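Cyclopropane mycolic acid synthase 1 (Mycobacterium tuberculosis, PDB 1KPH) catalyses the conversion of a double bond in mycolic acids to a distal cyclopropane ring, transferring a methylene group from S-adenosyl-L-methionine. Local coordinates at residues 76-81 and 132-137; 206-211 and 281-286; 57-62 and 222-227; 81-84 and 89-92. All coordinates share one frame; numbering follows the deposited sequence.

Contact 1 (76-81 and 132-137); sequences GATMMR and RIVSIG. With SAH (S-adenosyl-L-homocysteine), chain F; 10A (didecyl-dimethyl-ammonium), chain G.
Thr78, in the first turn of helix 77-86, faces strand 132-136 with its CA 9.0 Å from the CA of Val134, the nearest backbone approach of the two segments. Its two branches go to two different residues of the strand. OG1 comes within 4.1 Å of Ile136 CD1, and the methyl CG2 within 4.4 Å of Val134 CG1. With chi1 at -68°, CG2 stands anti to the backbone N and OG1 beside it, which is how one short side chain can reach both partners. All three residues are buried, but the touch between the segments is light and purely van der Waals. Further partners fill in around it: Thr78 also packs on Ile53 of helix 45-57 and on Asp70 of strand 67-71, and Ile136 rests on Ser34 and His167.

Where the strand ends, its backbone turns to ligand binding. Ile136 O accepts a 2.8 Å hydrogen bond from the amino N of SAH, and Gly137 O sits 3.2 Å from C5' of the same ligand and 3.3 Å from C12 of didecyl-dimethyl-ammonium. Gly76, at the N-cap of the helix, belongs to the glycine-rich turn expected by similarity to bind S-adenosylmethionine. Glycine-rich turn, following helix and the carboxyl end of a neighbouring parallel strand together make the cofactor cleft of a Rossmann-like methyltransferase.

Contact 2 (206-211 and 281-286); sequences PSIPMV and NQFTCQ
Val211 is the residue to follow into this contact, since it reaches from helix 208-217 to Phe283 on strand 278-286. Its CB already lies 4.0 Å from Phe283 CZ, at the far end of the ring. From there CG1, anti to the backbone N (chi1 174°), carries on over the ring and stops above its middle: the methyl is 3.7 Å from the ring centroid and only 1° off the normal. It is therefore almost equally far from all six ring carbons, a textbook CH-pi contact with one face of the aromatic.

Ile208, one turn earlier, approaches the same ring at its edge, near the ring plane, with CG2 4.2 Å from Phe283 CE1. Its other branch goes elsewhere: CD1 runs up to the amide of Asn281, 3.8 Å from ND2, and the two side chains cross at about a right angle. This is helix-on-sheet packing in the mixed sheet of the methyltransferase fold, with helix 208-217 lying against the antiparallel strand 278-286. Phe283 also packs on Val222 and Val225 of the adjacent strand 221-227, and Ile208 touches Thr170 of strand 163-171 on the other side of 278-286.

Asn281 ND2 makes weak hydrogen bonds to Thr170 OG1 and Asp279 OD2. At the start of the helix Ser207 is the N-cap, its OG accepting from Met210 N at 3.1 Å with an N-H...O angle of 146°.

Contact 3 (57-62 and 222-227); sequences LGKLGL and VTRVQS
Lys59 and Gln226 make the one direct hydrogen bond here, from the ammonium to the amide oxygen, with NZ 2.8 Å from OE1. The C=O...N angle is 145°, and the donor is tilted 22° from the carbonyl plane. Both side chains are extended to get there. The stretched methylene chain of Lys59 beyond CG carries the ammonium from the turn 57-60, a type I beta turn, to the edge strand 221-227. Lys59 CA and Arg224 CA, the nearest such pair across the segments, are 9.8 Å apart.

A water makes a second, looser link. It accepts from Lys59 NZ at 2.7 Å and passes a weak bond on to Arg224 O at 3.4 Å.

Charge enters through Arg224, whose guanidinium turns a face toward the ammonium, NZ lying 4.2 Å from NH1. The lysine methylene comes in nearer, with CE 4.0 Å from the same NH1, and the two chains cross at about a right angle. Gln226 OE1 also stands 3.0 Å above the guanidinium plane, offset toward its rim, without making a hydrogen bond to it.

Lys59 NZ has a further acceptor in Gln282 OE1 on the adjacent strand 278-286. Two amide oxygens and a water thus gather round a single ammonium beside another cation. The oxygens probably soften the repulsion between lysine and arginine, making this a polar surface link rather than an ion pair.

Contact 4 (81-84 and 89-92); sequences RAVE and NVVG
A beta-alpha-beta unit of the Rossmann-like core, strand 67-71, helix 77-86 and strand 89-93, is closed here, where the last turns of the helix pack on the strand that follows. The chain reverses within four residues, so the backbones are near, with the CA atoms of Val83 and Asn89 6.3 Å apart.

Three small apolar side chains do the packing. Val90 points toward the helix and presents both methyls to it. CG1 is shared, meeting Ala82 CB at 4.0 Å and Val83 CG2 at 3.8 Å. This methyl thus sits across two consecutive helix residues, while, of the helix residues here, CG2 meets Val83. In Val83 a chi1 of 171° puts CG1 anti to the backbone N and leaves CG2, beside that N, to face Val90. The two valines cross at about a right angle.

A neighbouring helix and two strands complete the buried layer. Ala82 also packs on Leu68 of strand 67-71, the strand that leads into the helix, and on Leu57 from helix 45-57. Lys116 of strand 116-119, on the other side of 89-93, is touched by both Val83 and Val90. The strand itself is bonded to its neighbours on either side, Val91 to Leu68 and Val90 to Ser115 and Arg117. Across the helix-strand interface the shortest separation is methyl to methyl, 3.6 Å from Val83 CG2 to Val90 CG2.

How the contacts relate
All four contacts reach the same mixed sheet. Contacts 1 and 4 share Arg81 and helix 77-86, with centres about 7 Å apart. Contacts 2 and 3 lie toward the antiparallel edge, about 11 Å between centres, on neighbouring strands 278-286 and 221-227. Contact 3 spans the chain from 57 to 227 and encloses contacts 4 and 1, whereas its segments interleave with those of contact 2. It touches all three others: Leu60 O probably hydrogen-bonds to Arg132 NE of contact 1, Lys59 NZ to Gln282 OE1 of contact 2, and Leu57 packs on Ala82 of contact 4. Through contact 3 the loop after helix 45-57, next to the cofactor-binding strands, is joined to the sheet's antiparallel edge.

Contact 1 (76-81 and 132-137)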
loop_
_atom_site.group_PDB
_atom_site.type_symbol
_atom_site.label_atom_id
_atom_site.label_comp_id
_atom_site.label_asym_id
_atom_site.label_seq_id
_atom_site.Cartn_x
_atom_site.Cartn_y
_atom_site.Cartn_z
ATOM N N GLY A 76 5.100 -9.126 -2.256
ATOM C CA GLY A 76 5.661 -9.781 -1.084
ATOM C C GLY A 76 6.908 -9.329 -0.345
ATOM O O GLY A 76 7.345 -10.034 0.560
ATOM N N ALA A 77 7.487 -8.187 -0.689
ATOM C CA ALA A 77 8.696 -7.746 0.010
ATOM C C ALA A 77 8.519 -7.685 1.532
ATOM O O ALA A 77 9.414 -8.073 2.283
ATOM C CB ALA A 77 9.143 -6.385 -0.510
ATOM N N THR A 78 7.361 -7.210 1.979
ATOM C CA THR A 78 7.095 -7.084 3.403
ATOM C C THR A 78 7.002 -8.441 4.091
ATOM O O THR A 78 7.585 -8.636 5.161
ATOM C CB THR A 78 5.810 -6.261 3.643
ATOM O OG1 THR A 78 6.047 -4.908 3.237
ATOM C CG2 THR A 78 5.413 -6.275 5.119
ATOM N N MET A 79 6.289 -9.372 3.463
ATOM C CA MET A 79 6.120 -10.728 3.987
ATOM C C MET A 79 7.465 -11.422 4.192
ATOM O O MET A 79 7.723 -12.003 5.246
ATOM C CB MET A 79 5.307 -11.590 3.014
ATOM C CG MET A 79 3.820 -11.307 2.915
ATOM S SD MET A 79 3.124 -12.206 1.489
ATOM C CE MET A 79 3.037 -13.885 2.148
ATOM N N MET A 80 8.308 -11.380 3.164
ATOM C CA MET A 80 9.608 -12.032 3.233
ATOM C C MET A 80 10.546 -11.370 4.239
ATOM O O MET A 80 11.368 -12.045 4.855
ATOM C CB MET A 80 10.250 -12.075 1.847
ATOM C CG MET A 80 9.409 -12.805 0.790
ATOM S SD MET A 80 8.717 -14.386 1.335
ATOM C CE MET A 80 10.189 -15.424 1.375
ATOM N N ARG A 81 10.427 -10.056 4.398
ATOM C CA ARG A 81 11.248 -9.319 5.361
ATOM C C ARG A 81 10.817 -9.755 6.760
ATOM O O ARG A 81 11.648 -9.971 7.648
ATOM C CB ARG A 81 11.030 -7.813 5.201
ATOM C CG ARG A 81 11.704 -6.933 6.257
ATOM C CD ARG A 81 13.205 -6.938 6.114
ATOM N NE ARG A 81 13.875 -5.949 6.960
ATOM C CZ ARG A 81 15.192 -5.759 6.961
ATOM N NH1 ARG A 81 15.958 -6.487 6.165
ATOM N NH2 ARG A 81 15.748 -4.857 7.758
ATOM N N ARG A 132 -0.818 -10.694 14.370
ATOM C CA ARG A 132 -0.653 -9.283 14.035
ATOM C C ARG A 132 -1.071 -9.011 12.599
ATOM O O ARG A 132 -1.134 -9.922 11.775
ATOM C CB ARG A 132 0.806 -8.862 14.238
ATOM C CG ARG A 132 1.289 -8.941 15.686
ATOM C CD ARG A 132 0.587 -7.916 16.566
ATOM N NE ARG A 132 1.115 -7.893 17.927
ATOM C CZ ARG A 132 0.809 -8.782 18.869
ATOM N NH1 ARG A 132 -0.034 -9.772 18.604
ATOM N NH2 ARG A 132 1.352 -8.682 20.079
ATOM N N ILE A 133 -1.366 -7.750 12.300
ATOM C CA ILE A 133 -1.770 -7.385 10.956
ATOM C C ILE A 133 -1.033 -6.158 10.437
ATOM O O ILE A 133 -0.781 -5.202 11.176
ATOM C CB ILE A 133 -3.279 -7.068 10.875
ATOM C CG1 ILE A 133 -4.105 -8.272 11.337
ATOM C CG2 ILE A 133 -3.644 -6.687 9.440
ATOM C CD1 ILE A 133 -5.607 -8.027 11.311
ATOM N N VAL A 134 -0.690 -6.193 9.156
ATOM C CA VAL A 134 -0.034 -5.062 8.523
ATOM C C VAL A 134 -0.708 -4.892 7.172
ATOM O O VAL A 134 -1.004 -5.872 6.492
ATOM C CB VAL A 134 1.494 -5.302 8.326
ATOM C CG1 VAL A 134 1.730 -6.505 7.431
ATOM C CG2 VAL A 134 2.144 -4.054 7.730
ATOM N N SER A 135 -0.988 -3.651 6.801
ATOM C CA SER A 135 -1.611 -3.379 5.514
ATOM C C SER A 135 -1.075 -2.054 5.021
ATOM O O SER A 135 -1.313 -1.002 5.631
ATOM C CB SER A 135 -3.137 -3.323 5.635
ATOM O OG SER A 135 -3.722 -3.219 4.348
ATOM N N ILE A 136 -0.338 -2.113 3.919
ATOM C CA ILE A 136 0.272 -0.925 3.348
ATOM C C ILE A 136 -0.230 -0.628 1.940
ATOM O O ILE A 136 -0.021 -1.415 1.016
ATOM C CB ILE A 136 1.812 -1.076 3.313
ATOM C CG1 ILE A 136 2.339 -1.272 4.737
ATOM C CG2 ILE A 136 2.447 0.154 2.672
ATOM C CD1 ILE A 136 3.728 -1.851 4.814
ATOM N N GLY A 137 -0.902 0.509 1.789
ATOM C CA GLY A 137 -1.400 0.911 0.487
ATOM C C GLY A 137 -2.453 0.028 -0.150
ATOM O O GLY A 137 -2.555 -0.014 -1.373
HETATM N N SAH F . 1.516 -3.634 0.306
HETATM C CA SAH F . 2.320 -3.757 -0.909
HETATM C CB SAH F . 1.466 -3.542 -2.177
HETATM C CG SAH F . 0.543 -2.305 -2.247
HETATM C C SAH F . 3.488 -2.755 -0.905
HETATM O OXT SAH F . 4.363 -2.858 -1.783
HETATM C "C5'" SAH F . -2.064 -2.601 -3.255
HETATM C "C4'" SAH F . -2.181 -4.070 -2.873
HETATM O "O4'" SAH F . -3.352 -4.356 -2.061
HETATM C "C3'" SAH F . -2.258 -4.998 -4.084
HETATM O "O3'" SAH F . -1.388 -6.139 -3.858
HETATM C "C2'" SAH F . -3.714 -5.390 -4.139
HETATM O "O2'" SAH F . -3.918 -6.635 -4.809
HETATM C "C1'" SAH F . -4.087 -5.431 -2.696
HETATM N N9 SAH F . -5.529 -5.302 -2.457
HETATM C C8 SAH F . -6.429 -4.383 -2.902
HETATM N N7 SAH F . -7.657 -4.526 -2.513
HETATM C C5 SAH F . -7.573 -5.667 -1.716
HETATM C C6 SAH F . -8.601 -6.477 -0.893
HETATM N N6 SAH F . -9.901 -6.149 -0.817
HETATM N N1 SAH F . -8.124 -7.576 -0.220
HETATM C C2 SAH F . -6.804 -7.896 -0.304
HETATM N N3 SAH F . -5.816 -7.267 -0.987
HETATM C C4 SAH F . -6.277 -6.153 -1.675
HETATM C C1 10A G . -9.467 10.419 -5.021
HETATM C C2 10A G . -9.371 8.994 -5.578
HETATM C C3 10A G . -8.111 8.304 -5.044
HETATM C C4 10A G . -7.876 6.869 -5.539
HETATM C C5 10A G . -6.571 6.377 -4.895
HETATM C C6 10A G . -6.110 4.972 -5.314
HETATM C C7 10A G . -4.781 4.756 -4.573
HETATM C C8 10A G . -4.027 3.478 -4.949
HETATM C C9 10A G . -2.696 3.465 -4.167
HETATM C C10 10A G . -1.804 2.325 -4.658
HETATM N N1 10A G . -0.333 2.188 -4.235
HETATM C C11 10A G . 0.217 1.007 -5.008
HETATM C C12 10A G . -0.209 1.843 -2.772
HETATM C C13 10A G . 0.565 3.417 -4.452
HETATM C C14 10A G . 0.736 4.102 -5.844
HETATM C C15 10A G . 1.369 5.515 -5.845
HETATM C C16 10A G . 0.640 6.668 -5.115
HETATM C C17 10A G . -0.717 7.039 -5.746
HETATM C C18 10A G . -1.412 8.204 -5.029
HETATM C C19 10A G . -2.747 8.530 -5.712
HETATM C C20 10A G . -3.399 9.733 -5.010
HETATM C C21 10A G . -4.718 10.126 -5.679
HETATM C C22 10A G . -5.291 11.340 -4.946
#

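Contact 2 (206-211 and 281-286)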
loop_
_atom_site.group_PDB
_atom_site.type_symbol
_atom_site.label_atom_id
_atom_site.label_comp_id
_atom_site.label_asym_id
_atom_site.label_seq_id
_atom_site.Cartn_x
_atom_site.Cartn_y
_atom_site.Cartn_z
ATOM N N PRO A 206 -9.496 7.824 1.860
ATOM C CA PRO A 206 -10.160 8.056 3.139
ATOM C C PRO A 206 -9.547 9.294 3.783
ATOM O O PRO A 206 -8.376 9.600 3.556
ATOM C CB PRO A 206 -9.817 6.800 3.920
ATOM C CG PRO A 206 -8.390 6.575 3.501
ATOM C CD PRO A 206 -8.438 6.806 1.997
ATOM N N SER A 207 -10.340 10.012 4.564
ATOM C CA SER A 207 -9.835 11.181 5.266
ATOM C C SER A 207 -9.309 10.594 6.568
ATOM O O SER A 207 -9.656 9.464 6.916
ATOM C CB SER A 207 -10.968 12.157 5.577
ATOM O OG SER A 207 -11.798 11.632 6.599
ATOM N N ILE A 208 -8.477 11.340 7.285
ATOM C CA ILE A 208 -7.939 10.848 8.546
ATOM C C ILE A 208 -9.078 10.592 9.543
ATOM O O ILE A 208 -9.130 9.539 10.182
ATOM C CB ILE A 208 -6.911 11.846 9.139
ATOM C CG1 ILE A 208 -5.645 11.850 8.264
ATOM C CG2 ILE A 208 -6.578 11.475 10.581
ATOM C CD1 ILE A 208 -4.565 12.837 8.702
ATOM N N PRO A 209 -10.005 11.551 9.690
ATOM C CA PRO A 209 -11.104 11.326 10.634
ATOM C C PRO A 209 -11.899 10.071 10.289
ATOM O O PRO A 209 -12.424 9.401 11.173
ATOM C CB PRO A 209 -11.940 12.594 10.495
ATOM C CG PRO A 209 -10.900 13.636 10.206
ATOM C CD PRO A 209 -10.029 12.933 9.181
ATOM N N MET A 210 -11.983 9.751 9.002
ATOM C CA MET A 210 -12.726 8.573 8.578
ATOM C C MET A 210 -12.049 7.297 9.075
ATOM O O MET A 210 -12.722 6.345 9.475
ATOM C CB MET A 210 -12.849 8.546 7.055
ATOM C CG MET A 210 -13.958 7.645 6.545
ATOM S SD MET A 210 -14.059 7.658 4.750
ATOM C CE MET A 210 -14.277 9.424 4.423
ATOM N N VAL A 211 -10.717 7.276 9.052
ATOM C CA VAL A 211 -9.968 6.109 9.519
ATOM C C VAL A 211 -10.095 6.021 11.036
ATOM O O VAL A 211 -10.312 4.946 11.593
ATOM C CB VAL A 211 -8.470 6.210 9.141
ATOM C CG1 VAL A 211 -7.691 5.057 9.759
ATOM C CG2 VAL A 211 -8.323 6.202 7.633
ATOM N N ASN A 281 -0.349 8.173 5.902
ATOM C CA ASN A 281 -0.142 7.940 7.324
ATOM C C ASN A 281 -0.151 6.489 7.763
ATOM O O ASN A 281 -0.827 5.647 7.169
ATOM C CB ASN A 281 -1.222 8.680 8.123
ATOM C CG ASN A 281 -1.100 10.185 8.023
ATOM O OD1 ASN A 281 -0.359 10.807 8.781
ATOM N ND2 ASN A 281 -1.820 10.776 7.076
ATOM N N GLN A 282 0.607 6.214 8.820
ATOM C CA GLN A 282 0.654 4.883 9.407
ATOM C C GLN A 282 -0.113 4.972 10.724
ATOM O O GLN A 282 0.258 5.740 11.610
ATOM C CB GLN A 282 2.090 4.446 9.701
ATOM C CG GLN A 282 2.999 4.363 8.498
ATOM C CD GLN A 282 4.156 3.410 8.731
ATOM O OE1 GLN A 282 4.654 3.288 9.851
ATOM N NE2 GLN A 282 4.596 2.732 7.672
ATOM N N PHE A 283 -1.184 4.195 10.842
ATOM C CA PHE A 283 -1.996 4.193 12.052
ATOM C C PHE A 283 -1.719 2.936 12.866
ATOM O O PHE A 283 -1.880 1.823 12.375
ATOM C CB PHE A 283 -3.482 4.221 11.699
ATOM C CG PHE A 283 -3.916 5.445 10.952
ATOM C CD1 PHE A 283 -4.521 6.506 11.621
ATOM C CD2 PHE A 283 -3.754 5.528 9.572
ATOM C CE1 PHE A 283 -4.965 7.634 10.919
ATOM C CE2 PHE A 283 -4.190 6.646 8.865
ATOM C CZ PHE A 283 -4.799 7.700 9.539
ATOM N N THR A 284 -1.288 3.118 14.105
ATOM C CA THR A 284 -1.030 1.990 14.987
ATOM C C THR A 284 -2.354 1.703 15.692
ATOM O O THR A 284 -2.756 2.430 16.599
ATOM C CB THR A 284 0.057 2.328 16.031
ATOM O OG1 THR A 284 1.285 2.633 15.358
ATOM C CG2 THR A 284 0.288 1.150 16.972
ATOM N N CYS A 285 -3.034 0.650 15.255
ATOM C CA CYS A 285 -4.320 0.278 15.822
ATOM C C CYS A 285 -4.175 -0.807 16.888
ATOM O O CYS A 285 -3.890 -1.965 16.581
ATOM C CB CYS A 285 -5.244 -0.179 14.697
ATOM S SG CYS A 285 -5.405 1.062 13.380
ATOM N N GLN A 286 -4.374 -0.411 18.143
ATOM C CA GLN A 286 -4.251 -1.312 19.285
ATOM C C GLN A 286 -5.591 -1.888 19.748
ATOM O O GLN A 286 -6.557 -1.155 19.968
ATOM C CB GLN A 286 -3.595 -0.570 20.452
ATOM C CG GLN A 286 -3.349 -1.423 21.685
ATOM C CD GLN A 286 -2.196 -2.381 21.500
ATOM O OE1 GLN A 286 -1.086 -1.966 21.176
ATOM N NE2 GLN A 286 -2.450 -3.670 21.708
#

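Contact 3 (57-62 and 222-227)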
loop_
_atom_site.group_PDB
_atom_site.type_symbol
_atom_site.label_atom_id
_atom_site.label_comp_id
_atom_site.label_asym_id
_atom_site.label_seq_id
_atom_site.Cartn_x
_atom_site.Cartn_y
_atom_site.Cartn_z
ATOM N N LEU A 57 6.768 -2.759 10.562
ATOM C CA LEU A 57 6.883 -3.996 11.325
ATOM C C LEU A 57 7.352 -3.755 12.758
ATOM O O LEU A 57 6.972 -4.484 13.678
ATOM C CB LEU A 57 7.835 -4.969 10.622
ATOM C CG LEU A 57 7.426 -5.453 9.223
ATOM C CD1 LEU A 57 8.420 -6.512 8.746
ATOM C CD2 LEU A 57 6.013 -6.035 9.256
ATOM N N GLY A 58 8.177 -2.730 12.940
ATOM C CA GLY A 58 8.690 -2.413 14.259
ATOM C C GLY A 58 7.644 -1.917 15.243
ATOM O O GLY A 58 7.933 -1.753 16.429
ATOM N N LYS A 59 6.427 -1.678 14.764
ATOM C CA LYS A 59 5.347 -1.196 15.620
ATOM C C LYS A 59 4.424 -2.335 16.054
ATOM O O LYS A 59 3.532 -2.142 16.882
ATOM C CB LYS A 59 4.525 -0.129 14.879
ATOM C CG LYS A 59 5.281 1.169 14.580
ATOM C CD LYS A 59 4.481 2.095 13.653
ATOM C CE LYS A 59 5.270 3.356 13.301
ATOM N NZ LYS A 59 4.491 4.317 12.457
ATOM N N LEU A 60 4.651 -3.524 15.509
ATOM C CA LEU A 60 3.805 -4.678 15.808
ATOM C C LEU A 60 4.210 -5.566 16.984
ATOM O O LEU A 60 3.453 -6.461 17.365
ATOM C CB LEU A 60 3.668 -5.545 14.552
ATOM C CG LEU A 60 2.985 -4.879 13.356
ATOM C CD1 LEU A 60 2.930 -5.846 12.192
ATOM C CD2 LEU A 60 1.584 -4.445 13.744
ATOM N N GLY A 61 5.382 -5.329 17.564
ATOM C CA GLY A 61 5.817 -6.157 18.678
ATOM C C GLY A 61 5.901 -7.616 18.252
ATOM O O GLY A 61 5.418 -8.520 18.944
ATOM N N LEU A 62 6.511 -7.847 17.094
ATOM C CA LEU A 62 6.648 -9.197 16.567
ATOM C C LEU A 62 7.512 -10.084 17.451
ATOM O O LEU A 62 8.391 -9.603 18.169
ATOM C CB LEU A 62 7.247 -9.163 15.161
ATOM C CG LEU A 62 6.479 -8.418 14.066
ATOM C CD1 LEU A 62 7.267 -8.509 12.760
ATOM C CD2 LEU A 62 5.087 -9.021 13.892
ATOM N N VAL A 222 -6.358 3.948 18.346
ATOM C CA VAL A 222 -5.259 4.420 17.510
ATOM C C VAL A 222 -4.239 5.118 18.402
ATOM O O VAL A 222 -4.423 6.272 18.782
ATOM C CB VAL A 222 -5.777 5.403 16.443
ATOM C CG1 VAL A 222 -4.646 5.813 15.509
ATOM C CG2 VAL A 222 -6.914 4.761 15.671
ATOM N N THR A 223 -3.162 4.412 18.730
ATOM C CA THR A 223 -2.123 4.951 19.604
ATOM C C THR A 223 -1.099 5.860 18.933
ATOM O O THR A 223 -0.305 6.506 19.618
ATOM C CB THR A 223 -1.386 3.811 20.333
ATOM O OG1 THR A 223 -0.899 2.860 19.375
ATOM C CG2 THR A 223 -2.338 3.107 21.300
ATOM N N ARG A 224 -1.101 5.903 17.602
ATOM C CA ARG A 224 -0.181 6.777 16.878
ATOM C C ARG A 224 -0.513 6.907 15.399
ATOM O O ARG A 224 -0.893 5.940 14.744
ATOM C CB ARG A 224 1.275 6.306 17.010
ATOM C CG ARG A 224 2.255 7.249 16.303
ATOM C CD ARG A 224 3.692 6.759 16.293
ATOM N NE ARG A 224 4.567 7.754 15.672
ATOM C CZ ARG A 224 5.846 7.554 15.366
ATOM N NH1 ARG A 224 6.422 6.387 15.620
ATOM N NH2 ARG A 224 6.554 8.527 14.808
ATOM N N VAL A 225 -0.376 8.124 14.888
ATOM C CA VAL A 225 -0.608 8.405 13.481
ATOM C C VAL A 225 0.661 9.122 13.025
ATOM O O VAL A 225 0.913 10.261 13.419
ATOM C CB VAL A 225 -1.826 9.333 13.268
ATOM C CG1 VAL A 225 -2.112 9.488 11.776
ATOM C CG2 VAL A 225 -3.047 8.765 13.979
ATOM N N GLN A 226 1.471 8.441 12.220
ATOM C CA GLN A 226 2.718 9.015 11.727
ATOM C C GLN A 226 2.610 9.351 10.249
ATOM O O GLN A 226 2.241 8.504 9.433
ATOM C CB GLN A 226 3.867 8.035 11.946
ATOM C CG GLN A 226 5.213 8.547 11.451
ATOM C CD GLN A 226 6.354 7.617 11.803
ATOM O OE1 GLN A 226 6.144 6.537 12.360
ATOM N NE2 GLN A 226 7.576 8.027 11.474
ATOM N N SER A 227 2.932 10.591 9.904
ATOM C CA SER A 227 2.860 11.029 8.518
ATOM C C SER A 227 4.199 10.889 7.802
ATOM O O SER A 227 5.245 11.200 8.370
ATOM C CB SER A 227 2.403 12.490 8.453
ATOM O OG SER A 227 2.414 12.972 7.122
HETATM O O HOH W 1 2.050 4.589 13.558
#

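Contact 4 (81-84 and 89-92)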
loop_
_atom_site.group_PDB
_atom_site.type_symbol
_atom_site.label_atom_id
_atom_site.label_comp_id
_atom_site.label_asym_id
_atom_site.label_seq_id
_atom_site.Cartn_x
_atom_site.Cartn_y
_atom_site.Cartn_z
ATOM N N ARG A 81 10.427 -10.056 4.398
ATOM C CA ARG A 81 11.248 -9.319 5.361
ATOM C C ARG A 81 10.817 -9.755 6.760
ATOM O O ARG A 81 11.648 -9.971 7.648
ATOM C CB ARG A 81 11.030 -7.813 5.201
ATOM C CG ARG A 81 11.704 -6.933 6.257
ATOM C CD ARG A 81 13.205 -6.938 6.114
ATOM N NE ARG A 81 13.875 -5.949 6.960
ATOM C CZ ARG A 81 15.192 -5.759 6.961
ATOM N NH1 ARG A 81 15.958 -6.487 6.165
ATOM N NH2 ARG A 81 15.748 -4.857 7.758
ATOM N N ALA A 82 9.509 -9.890 6.949
ATOM C CA ALA A 82 8.969 -10.315 8.232
ATOM C C ALA A 82 9.544 -11.686 8.583
ATOM O O ALA A 82 9.966 -11.925 9.713
ATOM C CB ALA A 82 7.443 -10.381 8.166
ATOM N N VAL A 83 9.563 -12.585 7.603
ATOM C CA VAL A 83 10.102 -13.926 7.811
ATOM C C VAL A 83 11.602 -13.904 8.111
ATOM O O VAL A 83 12.057 -14.387 9.150
ATOM C CB VAL A 83 9.890 -14.815 6.561
ATOM C CG1 VAL A 83 10.646 -16.134 6.718
ATOM C CG2 VAL A 83 8.413 -15.082 6.354
ATOM N N GLU A 84 12.360 -13.332 7.185
ATOM C CA GLU A 84 13.812 -13.274 7.274
ATOM C C GLU A 84 14.443 -12.428 8.383
ATOM O O GLU A 84 15.446 -12.835 8.975
ATOM C CB GLU A 84 14.362 -12.848 5.911
ATOM C CG GLU A 84 14.197 -13.923 4.834
ATOM C CD GLU A 84 13.945 -13.357 3.445
ATOM O OE1 GLU A 84 14.590 -12.350 3.080
ATOM O OE2 GLU A 84 13.105 -13.929 2.711
ATOM N N ASN A 89 5.808 -16.350 11.029
ATOM C CA ASN A 89 5.129 -17.056 9.947
ATOM C C ASN A 89 4.347 -15.946 9.259
ATOM O O ASN A 89 4.112 -14.899 9.863
ATOM C CB ASN A 89 4.138 -18.087 10.500
ATOM C CG ASN A 89 4.802 -19.128 11.368
ATOM O OD1 ASN A 89 4.424 -19.318 12.525
ATOM N ND2 ASN A 89 5.797 -19.814 10.815
ATOM N N VAL A 90 3.926 -16.163 8.020
ATOM C CA VAL A 90 3.183 -15.127 7.320
ATOM C C VAL A 90 2.069 -15.646 6.428
ATOM O O VAL A 90 2.081 -16.796 5.983
ATOM C CB VAL A 90 4.116 -14.249 6.439
ATOM C CG1 VAL A 90 5.064 -13.448 7.312
ATOM C CG2 VAL A 90 4.899 -15.131 5.468
ATOM N N VAL A 91 1.109 -14.760 6.180
ATOM C CA VAL A 91 -0.028 -15.026 5.319
ATOM C C VAL A 91 -0.229 -13.724 4.549
ATOM O O VAL A 91 -0.387 -12.661 5.148
ATOM C CB VAL A 91 -1.291 -15.347 6.140
ATOM C CG1 VAL A 91 -2.483 -15.527 5.214
ATOM C CG2 VAL A 91 -1.069 -16.615 6.956
ATOM N N GLY A 92 -0.188 -13.804 3.225
ATOM C CA GLY A 92 -0.359 -12.616 2.408
ATOM C C GLY A 92 -1.578 -12.719 1.513
ATOM O O GLY A 92 -1.846 -13.777 0.940
#